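Side-chain contacts in carbonic anhydrase (Sordaria macrospora, PDB 4O1K), which catalyses the reversible hydration of carbon dioxide to bicarbonate as a tetrameric, zinc-dependent beta-class carbonic anhydrase: residues 137-140 / 141-144; 166-169 / 170-173; 36-39 / 40-43. All blocks are in the same frame, centred on the assembly; numbering follows the deposited sequence.

Interaction 1 of 3, residues 137-140 / 141-144; sequences IRDV and YRLH
The guanidinium of Arg142 is met at its edge by Asp139, whose OD1 lies near the guanidinium plane and 3.4 Å from Arg142 NH1. This is a long salt bridge, and the carboxylate is turned 61° out of parallel with the guanidinium. Water 1 also lies in that plane, accepting from Arg142 NH2 at 2.6 Å, while Arg138 CB approaches Arg142 NH1 obliquely at 3.7 Å. The same water stands in the plane of the Arg138 guanidinium and receives a weak bond from Arg138 NE at 3.3 Å, so one oxygen bridges two cationic groups. The His144 ring, too, turns an edge to its neighbour: CD2 lies 3.4 Å from Val140 O, close to the ring plane, and NE2 is bonded to Glu168.

Residues 137-142 belong to the last turns of helix 130-143, and His144 lies beyond it. Tyr141 N bonds to Ile137 O at 3.0 Å and 166°, and Arg142 and Leu143 repeat the i to i+4 pattern. The next bond, His144 N to Val140 O, is weak at 3.4 Å, as the chain passes to the N-cap position of helix 145-150. Arg142 CG is placed opposite the carbonyl carbon (chi1 -65°), which lays it 3.4 Å from Arg138 O before the chain runs on extended to NE.

A second subunit supplies further partners: Lys175 for Asp139 OD1, Ile217 O for Arg142 NH2, and the Tyr221 ring, in a cation-pi contact, for Arg138. Within the chain, Arg138 NH1 also bonds to Ala121 O, and Tyr141 OH to Asp149. A leucine in place of Arg142 would probably leave Ile217 O of the second subunit without this donor and take one cationic partner from Asp139, which keeps its salt bridge to Lys175 of that subunit.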
ATOM      1  N   ILE A 137       5.539  14.445   1.877  1.00 29.74           N
ATOM      2  CA  ILE A 137       5.490  15.831   2.262  1.00 27.37           C
ATOM      3  C   ILE A 137       6.752  16.510   1.745  1.00 32.16           C
ATOM      4  O   ILE A 137       6.721  17.659   1.266  1.00 32.07           O
ATOM      5  CB  ILE A 137       5.414  15.961   3.775  1.00 29.30           C
ATOM      6  CG1 ILE A 137       4.077  15.399   4.286  1.00 29.18           C
ATOM      7  CG2 ILE A 137       5.583  17.424   4.171  1.00 33.54           C
ATOM      8  CD1 ILE A 137       4.118  15.036   5.725  1.00 38.90           C
ATOM      9  N   ARG A 138       7.868  15.795   1.825  1.00 29.93           N
ATOM     10  CA  ARG A 138       9.087  16.334   1.280  1.00 30.60           C
ATOM     11  C   ARG A 138       8.923  16.525  -0.224  1.00 29.55           C
ATOM     12  O   ARG A 138       9.440  17.487  -0.769  1.00 29.96           O
ATOM     13  CB  ARG A 138      10.271  15.450   1.636  1.00 28.98           C
ATOM     14  CG  ARG A 138      10.576  15.446   3.128  1.00 30.24           C
ATOM     15  CD  ARG A 138      11.936  14.765   3.429  1.00 35.24           C
ATOM     16  NE  ARG A 138      11.835  13.314   3.354  1.00 33.79           N
ATOM     17  CZ  ARG A 138      11.488  12.537   4.381  1.00 37.34           C
ATOM     18  NH1 ARG A 138      11.212  13.081   5.563  1.00 40.54           N
ATOM     19  NH2 ARG A 138      11.423  11.220   4.243  1.00 34.94           N
ATOM     20  N   ASP A 139       8.146  15.657  -0.879  1.00 28.25           N
ATOM     21  CA  ASP A 139       7.873  15.807  -2.300  1.00 28.38           C
ATOM     22  C   ASP A 139       7.093  17.093  -2.554  1.00 29.81           C
ATOM     23  O   ASP A 139       7.372  17.831  -3.511  1.00 31.15           O
ATOM     24  CB  ASP A 139       7.090  14.610  -2.848  1.00 34.66           C
ATOM     25  CG  ASP A 139       7.968  13.380  -3.075  1.00 43.11           C
ATOM     26  OD1 ASP A 139       9.205  13.496  -2.980  1.00 42.92           O
ATOM     27  OD2 ASP A 139       7.404  12.301  -3.367  1.00 46.77           O
ATOM     28  N   VAL A 140       6.113  17.387  -1.694  1.00 29.00           N
ATOM     29  CA  VAL A 140       5.409  18.671  -1.813  1.00 30.87           C
ATOM     30  C   VAL A 140       6.385  19.849  -1.741  1.00 30.75           C
ATOM     31  O   VAL A 140       6.354  20.761  -2.601  1.00 31.01           O
ATOM     32  CB  VAL A 140       4.306  18.820  -0.753  1.00 27.19           C
ATOM     33  CG1 VAL A 140       3.757  20.239  -0.775  1.00 25.60           C
ATOM     34  CG2 VAL A 140       3.190  17.807  -1.007  1.00 27.09           C
ATOM     35  N   TYR A 141       7.283  19.830  -0.752  1.00 32.67           N
ATOM     36  CA  TYR A 141       8.310  20.887  -0.641  1.00 33.26           C
ATOM     37  C   TYR A 141       9.063  21.069  -1.952  1.00 36.86           C
ATOM     38  O   TYR A 141       9.212  22.193  -2.443  1.00 36.59           O
ATOM     39  CB  TYR A 141       9.326  20.587   0.473  1.00 35.40           C
ATOM     40  CG  TYR A 141      10.192  21.784   0.854  1.00 40.54           C
ATOM     41  CD1 TYR A 141       9.966  22.487   2.037  1.00 43.62           C
ATOM     42  CD2 TYR A 141      11.208  22.236   0.018  1.00 43.39           C
ATOM     43  CE1 TYR A 141      10.745  23.597   2.385  1.00 44.38           C
ATOM     44  CE2 TYR A 141      11.981  23.351   0.355  1.00 43.83           C
ATOM     45  CZ  TYR A 141      11.744  24.021   1.542  1.00 46.00           C
ATOM     46  OH  TYR A 141      12.522  25.127   1.875  1.00 45.34           O
ATOM     47  N   ARG A 142       9.565  19.967  -2.505  1.00 35.68           N
ATOM     48  CA  ARG A 142      10.362  20.046  -3.718  1.00 36.00           C
ATOM     49  C   ARG A 142       9.554  20.612  -4.889  1.00 37.30           C
ATOM     50  O   ARG A 142      10.105  21.303  -5.733  1.00 41.04           O
ATOM     51  CB  ARG A 142      10.969  18.671  -4.046  1.00 42.07           C
ATOM     52  CG  ARG A 142      11.964  18.196  -2.988  1.00 43.43           C
ATOM     53  CD  ARG A 142      12.537  16.798  -3.283  1.00 48.11           C
ATOM     54  NE  ARG A 142      13.438  16.380  -2.214  1.00 46.10           N
ATOM     55  CZ  ARG A 142      13.204  15.378  -1.380  1.00 47.14           C
ATOM     56  NH1 ARG A 142      12.103  14.627  -1.497  1.00 46.94           N
ATOM     57  NH2 ARG A 142      14.091  15.102  -0.430  1.00 49.52           N
ATOM     58  N   LEU A 143       8.240  20.380  -4.903  1.00 39.39           N
ATOM     59  CA  LEU A 143       7.383  20.882  -5.972  1.00 41.61           C
ATOM     60  C   LEU A 143       7.251  22.402  -5.937  1.00 45.37           C
ATOM     61  O   LEU A 143       6.826  23.022  -6.916  1.00 46.16           O
ATOM     62  CB  LEU A 143       5.986  20.262  -5.877  1.00 40.29           C
ATOM     63  CG  LEU A 143       5.808  18.910  -6.573  1.00 43.93           C
ATOM     64  CD1 LEU A 143       4.517  18.255  -6.181  1.00 43.86           C
ATOM     65  CD2 LEU A 143       5.853  19.090  -8.072  1.00 45.90           C
ATOM     66  N   HIS A 144       7.597  22.997  -4.801  1.00 44.52           N
ATOM     67  CA  HIS A 144       7.444  24.426  -4.609  1.00 40.16           C
ATOM     68  C   HIS A 144       8.712  24.971  -3.983  1.00 39.08           C
ATOM     69  O   HIS A 144       8.688  25.933  -3.216  1.00 37.89           O
ATOM     70  CB  HIS A 144       6.245  24.683  -3.700  1.00 39.83           C
ATOM     71  CG  HIS A 144       4.957  24.176  -4.260  1.00 41.46           C
ATOM     72  ND1 HIS A 144       4.189  24.911  -5.136  1.00 42.84           N
ATOM     73  CD2 HIS A 144       4.311  22.998  -4.082  1.00 40.11           C
ATOM     74  CE1 HIS A 144       3.119  24.210  -5.473  1.00 43.21           C
ATOM     75  NE2 HIS A 144       3.164  23.051  -4.837  1.00 44.07           N
TER
HETATM   76  O   HOH W   1      13.022  12.890   0.289  0.70 27.78           O

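Interaction 2 of 3, residues 166-169 / 170-173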
ATOM      1  N   VAL A 166      -1.927  21.016   1.679  1.00 25.63           N
ATOM      2  CA  VAL A 166      -3.378  20.920   1.441  1.00 24.75           C
ATOM      3  C   VAL A 166      -3.705  21.046  -0.062  1.00 26.15           C
ATOM      4  O   VAL A 166      -4.438  20.214  -0.612  1.00 28.27           O
ATOM      5  CB  VAL A 166      -4.144  21.972   2.199  1.00 26.63           C
ATOM      6  CG1 VAL A 166      -5.639  21.956   1.749  1.00 23.01           C
ATOM      7  CG2 VAL A 166      -4.081  21.645   3.690  1.00 30.38           C
ATOM      8  N   TYR A 167      -3.151  22.070  -0.718  1.00 26.34           N
ATOM      9  CA  TYR A 167      -3.395  22.266  -2.170  1.00 27.31           C
ATOM     10  C   TYR A 167      -3.013  21.021  -3.010  1.00 29.50           C
ATOM     11  O   TYR A 167      -3.796  20.555  -3.849  1.00 30.04           O
ATOM     12  CB  TYR A 167      -2.646  23.527  -2.648  1.00 31.38           C
ATOM     13  CG  TYR A 167      -2.516  23.666  -4.149  1.00 35.01           C
ATOM     14  CD1 TYR A 167      -3.529  24.240  -4.913  1.00 37.99           C
ATOM     15  CD2 TYR A 167      -1.374  23.242  -4.792  1.00 41.37           C
ATOM     16  CE1 TYR A 167      -3.386  24.372  -6.295  1.00 40.10           C
ATOM     17  CE2 TYR A 167      -1.223  23.362  -6.148  1.00 44.98           C
ATOM     18  CZ  TYR A 167      -2.228  23.929  -6.892  1.00 46.06           C
ATOM     19  OH  TYR A 167      -2.045  24.037  -8.253  1.00 52.36           O
ATOM     20  N   GLU A 168      -1.816  20.478  -2.778  1.00 28.15           N
ATOM     21  CA  GLU A 168      -1.349  19.296  -3.517  1.00 27.15           C
ATOM     22  C   GLU A 168      -2.202  18.061  -3.252  1.00 29.11           C
ATOM     23  O   GLU A 168      -2.454  17.279  -4.189  1.00 27.92           O
ATOM     24  CB  GLU A 168       0.130  18.987  -3.250  1.00 30.54           C
ATOM     25  CG  GLU A 168       1.113  19.991  -3.852  1.00 30.38           C
ATOM     26  CD  GLU A 168       1.003  20.113  -5.386  1.00 37.59           C
ATOM     27  OE1 GLU A 168       0.478  19.192  -6.053  1.00 32.70           O
ATOM     28  OE2 GLU A 168       1.462  21.134  -5.930  1.00 39.30           O
ATOM     29  N   GLN A 169      -2.657  17.871  -2.004  1.00 25.21           N
ATOM     30  CA  GLN A 169      -3.519  16.715  -1.716  1.00 26.65           C
ATOM     31  C   GLN A 169      -4.891  16.893  -2.360  1.00 23.70           C
ATOM     32  O   GLN A 169      -5.522  15.918  -2.812  1.00 24.12           O
ATOM     33  CB  GLN A 169      -3.635  16.407  -0.209  1.00 28.16           C
ATOM     34  CG  GLN A 169      -2.281  16.219   0.529  1.00 26.02           C
ATOM     35  CD  GLN A 169      -1.283  15.351  -0.220  1.00 28.04           C
ATOM     36  OE1 GLN A 169      -1.622  14.257  -0.672  1.00 25.76           O
ATOM     37  NE2 GLN A 169      -0.038  15.836  -0.353  1.00 28.67           N
ATOM     38  N   CYS A 170      -5.355  18.140  -2.437  1.00 25.28           N
ATOM     39  CA  CYS A 170      -6.554  18.410  -3.241  1.00 28.98           C
ATOM     40  C   CYS A 170      -6.355  18.032  -4.731  1.00 31.20           C
ATOM     41  O   CYS A 170      -7.236  17.413  -5.353  1.00 29.07           O
ATOM     42  CB  CYS A 170      -6.914  19.877  -3.160  1.00 31.08           C
ATOM     43  SG  CYS A 170      -7.626  20.315  -1.564  1.00 29.19           S
ATOM     44  N   ARG A 171      -5.232  18.459  -5.307  1.00 25.78           N
ATOM     45  CA  ARG A 171      -4.907  18.040  -6.671  1.00 27.95           C
ATOM     46  C   ARG A 171      -4.968  16.517  -6.780  1.00 29.63           C
ATOM     47  O   ARG A 171      -5.526  15.993  -7.743  1.00 30.21           O
ATOM     48  CB  ARG A 171      -3.522  18.550  -7.104  1.00 28.77           C
ATOM     49  CG  ARG A 171      -3.442  20.071  -7.317  1.00 36.17           C
ATOM     50  CD  ARG A 171      -2.106  20.448  -7.988  1.00 41.14           C
ATOM     51  NE  ARG A 171      -1.964  19.832  -9.310  1.00 46.12           N
ATOM     52  CZ  ARG A 171      -1.132  18.828  -9.592  1.00 50.27           C
ATOM     53  NH1 ARG A 171      -0.337  18.326  -8.650  1.00 53.13           N
ATOM     54  NH2 ARG A 171      -1.075  18.330 -10.823  1.00 49.05           N
ATOM     55  N   ASN A 172      -4.380  15.793  -5.821  1.00 27.12           N
ATOM     56  CA  ASN A 172      -4.433  14.317  -5.869  1.00 29.47           C
ATOM     57  C   ASN A 172      -5.833  13.737  -5.779  1.00 27.08           C
ATOM     58  O   ASN A 172      -6.093  12.666  -6.345  1.00 25.79           O
ATOM     59  CB  ASN A 172      -3.565  13.691  -4.775  1.00 28.69           C
ATOM     60  CG  ASN A 172      -2.092  14.058  -4.921  1.00 30.20           C
ATOM     61  OD1 ASN A 172      -1.657  14.516  -5.973  1.00 29.42           O
ATOM     62  ND2 ASN A 172      -1.334  13.876  -3.850  1.00 28.82           N
ATOM     63  N   VAL A 173      -6.740  14.413  -5.056  1.00 24.38           N
ATOM     64  CA  VAL A 173      -8.143  13.961  -5.064  1.00 22.73           C
ATOM     65  C   VAL A 173      -8.729  14.151  -6.463  1.00 23.96           C
ATOM     66  O   VAL A 173      -9.426  13.255  -6.985  1.00 26.17           O
ATOM     67  CB  VAL A 173      -9.025  14.734  -4.055  1.00 24.70           C
ATOM     68  CG1 VAL A 173     -10.495  14.325  -4.229  1.00 26.04           C
ATOM     69  CG2 VAL A 173      -8.605  14.422  -2.646  1.00 20.74           C
TER
HETATM   70  O   HOH W   2       0.342  16.409  -5.601  1.00 37.75           O
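Arg171 reaches back one turn to Glu168, and its NH1 donates to Glu168 OE1 at 2.9 Å with an N-H...O angle of 152°. The acceptor uses its syn lone pair and lies in the guanidinium plane, so this salt bridge is well directed although the two flat groups stand 69° apart. The aliphatic part of Arg171 meets Tyr167 instead. Arg171 CG lies over one face of the Tyr167 ring, 4.3 Å from its centroid and offset toward the rim, a CH-pi contact, and Arg171 CD is 3.6 Å from Tyr167 CE2. A bend at chi3 (61°) lets the arginine pass the phenol and still deliver NH1 to the carboxylate.

Gln169 and Asn172 run side by side, amide planes steeply inclined, with a weak bond of 3.2 Å from Asn172 ND2 to Gln169 OE1. Water 2 lies between the two pairs, 2.8 Å from both Glu168 OE1 and Asn172 OD1, at angles that suit donation to either.

All of this is carried by helix 154-174, which packs on the alpha/beta core of the domain: Val166, Cys170 and Val173 face strands 106-112 and 190-197. Arg171 N bonds to Tyr167 O at 2.9 Å, one of the i to i+4 bonds that set the side chains one turn apart.

The outer shell fixes the polar ends. His144 holds Glu168 OE2. The loop residue Val84 donates its N to Gln169 OE1 and accepts from Asn172 ND2 through its O, while Asn165 takes Gln169 NE2 and Lys175 donates to Asn172 OD1.

Interaction 3 of 3, residues 36-39 / 40-43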
ATOM      1  N   ASP A  36     -31.379  16.499  24.231  1.00 68.11           N
ATOM      2  CA  ASP A  36     -32.337  16.132  23.183  1.00 67.85           C
ATOM      3  C   ASP A  36     -32.745  14.655  23.333  1.00 66.73           C
ATOM      4  O   ASP A  36     -31.898  13.766  23.266  1.00 64.15           O
ATOM      5  CB  ASP A  36     -31.719  16.370  21.799  1.00 67.10           C
ATOM      6  CG  ASP A  36     -32.709  16.163  20.655  1.00 69.59           C
ATOM      7  OD1 ASP A  36     -33.796  15.585  20.860  1.00 69.65           O
ATOM      8  OD2 ASP A  36     -32.385  16.572  19.521  1.00 74.13           O
ATOM      9  N   PRO A  37     -34.050  14.393  23.511  1.00 68.03           N
ATOM     10  CA  PRO A  37     -34.582  13.035  23.730  1.00 67.75           C
ATOM     11  C   PRO A  37     -34.489  12.105  22.513  1.00 65.44           C
ATOM     12  O   PRO A  37     -34.390  10.887  22.705  1.00 65.47           O
ATOM     13  CB  PRO A  37     -36.056  13.285  24.067  1.00 69.87           C
ATOM     14  CG  PRO A  37     -36.133  14.728  24.451  1.00 70.43           C
ATOM     15  CD  PRO A  37     -35.090  15.424  23.662  1.00 68.41           C
ATOM     16  N   ASP A  38     -34.548  12.664  21.301  1.00 65.40           N
ATOM     17  CA  ASP A  38     -34.452  11.879  20.063  1.00 64.86           C
ATOM     18  C   ASP A  38     -33.029  11.824  19.512  1.00 61.32           C
ATOM     19  O   ASP A  38     -32.824  11.434  18.359  1.00 57.92           O
ATOM     20  CB  ASP A  38     -35.368  12.449  18.976  1.00 68.55           C
ATOM     21  CG  ASP A  38     -36.836  12.373  19.346  1.00 73.96           C
ATOM     22  OD1 ASP A  38     -37.201  11.480  20.137  1.00 74.50           O
ATOM     23  OD2 ASP A  38     -37.620  13.209  18.836  1.00 77.94           O
ATOM     24  N   PHE A  39     -32.053  12.217  20.331  1.00 61.27           N
ATOM     25  CA  PHE A  39     -30.665  12.303  19.885  1.00 59.65           C
ATOM     26  C   PHE A  39     -30.194  10.977  19.298  1.00 59.30           C
ATOM     27  O   PHE A  39     -29.593  10.944  18.221  1.00 56.89           O
ATOM     28  CB  PHE A  39     -29.739  12.739  21.029  1.00 59.47           C
ATOM     29  CG  PHE A  39     -28.303  12.899  20.608  1.00 59.59           C
ATOM     30  CD1 PHE A  39     -27.848  14.098  20.083  1.00 58.24           C
ATOM     31  CD2 PHE A  39     -27.413  11.841  20.722  1.00 59.16           C
ATOM     32  CE1 PHE A  39     -26.529  14.244  19.677  1.00 60.68           C
ATOM     33  CE2 PHE A  39     -26.095  11.975  20.316  1.00 60.61           C
ATOM     34  CZ  PHE A  39     -25.650  13.179  19.792  1.00 60.73           C
ATOM     35  N   PHE A  40     -30.482   9.885  20.002  1.00 59.32           N
ATOM     36  CA  PHE A  40     -30.037   8.565  19.566  1.00 61.11           C
ATOM     37  C   PHE A  40     -31.040   7.923  18.617  1.00 64.97           C
ATOM     38  O   PHE A  40     -30.744   6.919  17.968  1.00 65.76           O
ATOM     39  CB  PHE A  40     -29.718   7.670  20.774  1.00 59.62           C
ATOM     40  CG  PHE A  40     -28.442   8.047  21.455  1.00 59.57           C
ATOM     41  CD1 PHE A  40     -27.275   8.183  20.708  1.00 58.28           C
ATOM     42  CD2 PHE A  40     -28.410   8.332  22.817  1.00 59.41           C
ATOM     43  CE1 PHE A  40     -26.084   8.569  21.304  1.00 57.30           C
ATOM     44  CE2 PHE A  40     -27.219   8.714  23.429  1.00 57.87           C
ATOM     45  CZ  PHE A  40     -26.053   8.838  22.665  1.00 57.35           C
ATOM     46  N   LYS A  41     -32.222   8.521  18.530  1.00 68.59           N
ATOM     47  CA  LYS A  41     -33.205   8.124  17.534  1.00 72.54           C
ATOM     48  C   LYS A  41     -32.820   8.736  16.179  1.00 74.13           C
ATOM     49  O   LYS A  41     -32.846   8.058  15.146  1.00 74.54           O
ATOM     50  CB  LYS A  41     -34.594   8.580  17.972  1.00 75.60           C
ATOM     51  CG  LYS A  41     -35.735   7.727  17.465  1.00 78.96           C
ATOM     52  CD  LYS A  41     -36.964   7.898  18.358  1.00 84.00           C
ATOM     53  CE  LYS A  41     -36.629   7.635  19.827  1.00 86.82           C
ATOM     54  NZ  LYS A  41     -37.741   8.030  20.743  1.00 89.46           N
ATOM     55  N   LYS A  42     -32.437  10.013  16.195  1.00 74.24           N
ATOM     56  CA  LYS A  42     -31.912  10.682  15.004  1.00 73.79           C
ATOM     57  C   LYS A  42     -30.680   9.947  14.465  1.00 75.11           C
ATOM     58  O   LYS A  42     -30.609   9.601  13.282  1.00 76.15           O
ATOM     59  CB  LYS A  42     -31.553  12.134  15.335  1.00 72.86           C
ATOM     60  CG  LYS A  42     -32.761  13.052  15.504  1.00 75.55           C
ATOM     61  CD  LYS A  42     -32.412  14.319  16.273  1.00 75.91           C
ATOM     62  CE  LYS A  42     -33.652  15.179  16.455  1.00 78.68           C
ATOM     63  NZ  LYS A  42     -33.566  16.079  17.631  1.00 80.05           N
ATOM     64  N   LEU A  43     -29.724   9.703  15.358  1.00 74.22           N
ATOM     65  CA  LEU A  43     -28.487   8.985  15.052  1.00 72.86           C
ATOM     66  C   LEU A  43     -28.695   7.676  14.284  1.00 76.28           C
ATOM     67  O   LEU A  43     -27.871   7.297  13.447  1.00 74.16           O
ATOM     68  CB  LEU A  43     -27.740   8.681  16.352  1.00 68.05           C
ATOM     69  CG  LEU A  43     -26.280   8.258  16.209  1.00 65.37           C
ATOM     70  CD1 LEU A  43     -25.464   9.415  15.675  1.00 64.15           C
ATOM     71  CD2 LEU A  43     -25.717   7.802  17.531  1.00 65.93           C
TER
HETATM   72  O   HOH W   3     -32.842   9.245  21.351  1.00 49.79           O
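Phe39, the last residue of a type I beta turn begun at Asp36, and Phe40 open helix 39-44; the turn overlaps an Asx turn, and the two rings form a T-shaped, edge-to-face pair. The centroids are 5.0 Å apart and the planes stand at 86°. Phe39 gives the edge: its CD2 sits 3.5 Å above the plane of the Phe40 ring, offset toward the rim, and CE2 of Phe39 comes within 3.5 Å of CE1 of Phe40. The two first torsions differ, with CG opposite the backbone N in Phe39 but opposite the carbonyl carbon in Phe40, which swings the neighbouring rings together. Phe40 also rests on Ala29 and Val33 of helix 16-35, and Phe39 on Gln32, while a third subunit brings Ile61 against Phe39 and Gly201 against Phe40.

Two pairs of opposite charge flank the turn. Lys41, its chain bent at chi3, crosses Asp38 and places NZ 3.5 Å from Asp38 OD1, a long salt bridge. Lys42 extends toward Asp36 from the opposite direction, but that approach is implausibly short in the model, so its detail is doubtful.

Backbone bonds carry the turn into the helix. Lys42 N meets Asp38 O at 2.6 Å and 172°, almost straight. Asp38 holds the N-cap position without using its side chain to cap. In the Asx turn, Asp38 N donates to Asp36 OD1 at 3.0 Å, reaching that oxygen from above the carboxylate, 45° out of its plane.

Water 3 bridges the turn and the helix start, donating to Pro37 O at 2.6 Å and accepting from Phe40 N at 2.8 Å.

From the N terminus, interaction 3 comes first, closing the short turn between helix 16-35 and helix 39-44. The chain then builds much of its sheet before interaction 1 forms near the end of helix 130-143, and interaction 2 follows on helix 154-174. The three lie in series; none nests in or crosses another. Interactions 1 and 2 touch, with centres about 12 Å apart: Val140 and Leu143 pack on Glu168, tying the two helices together. Interaction 3 stands on the other side of the chain's centre, its nearest atoms about 25 Å from interaction 2, and faces a third subunit, whereas interaction 1 borders the second.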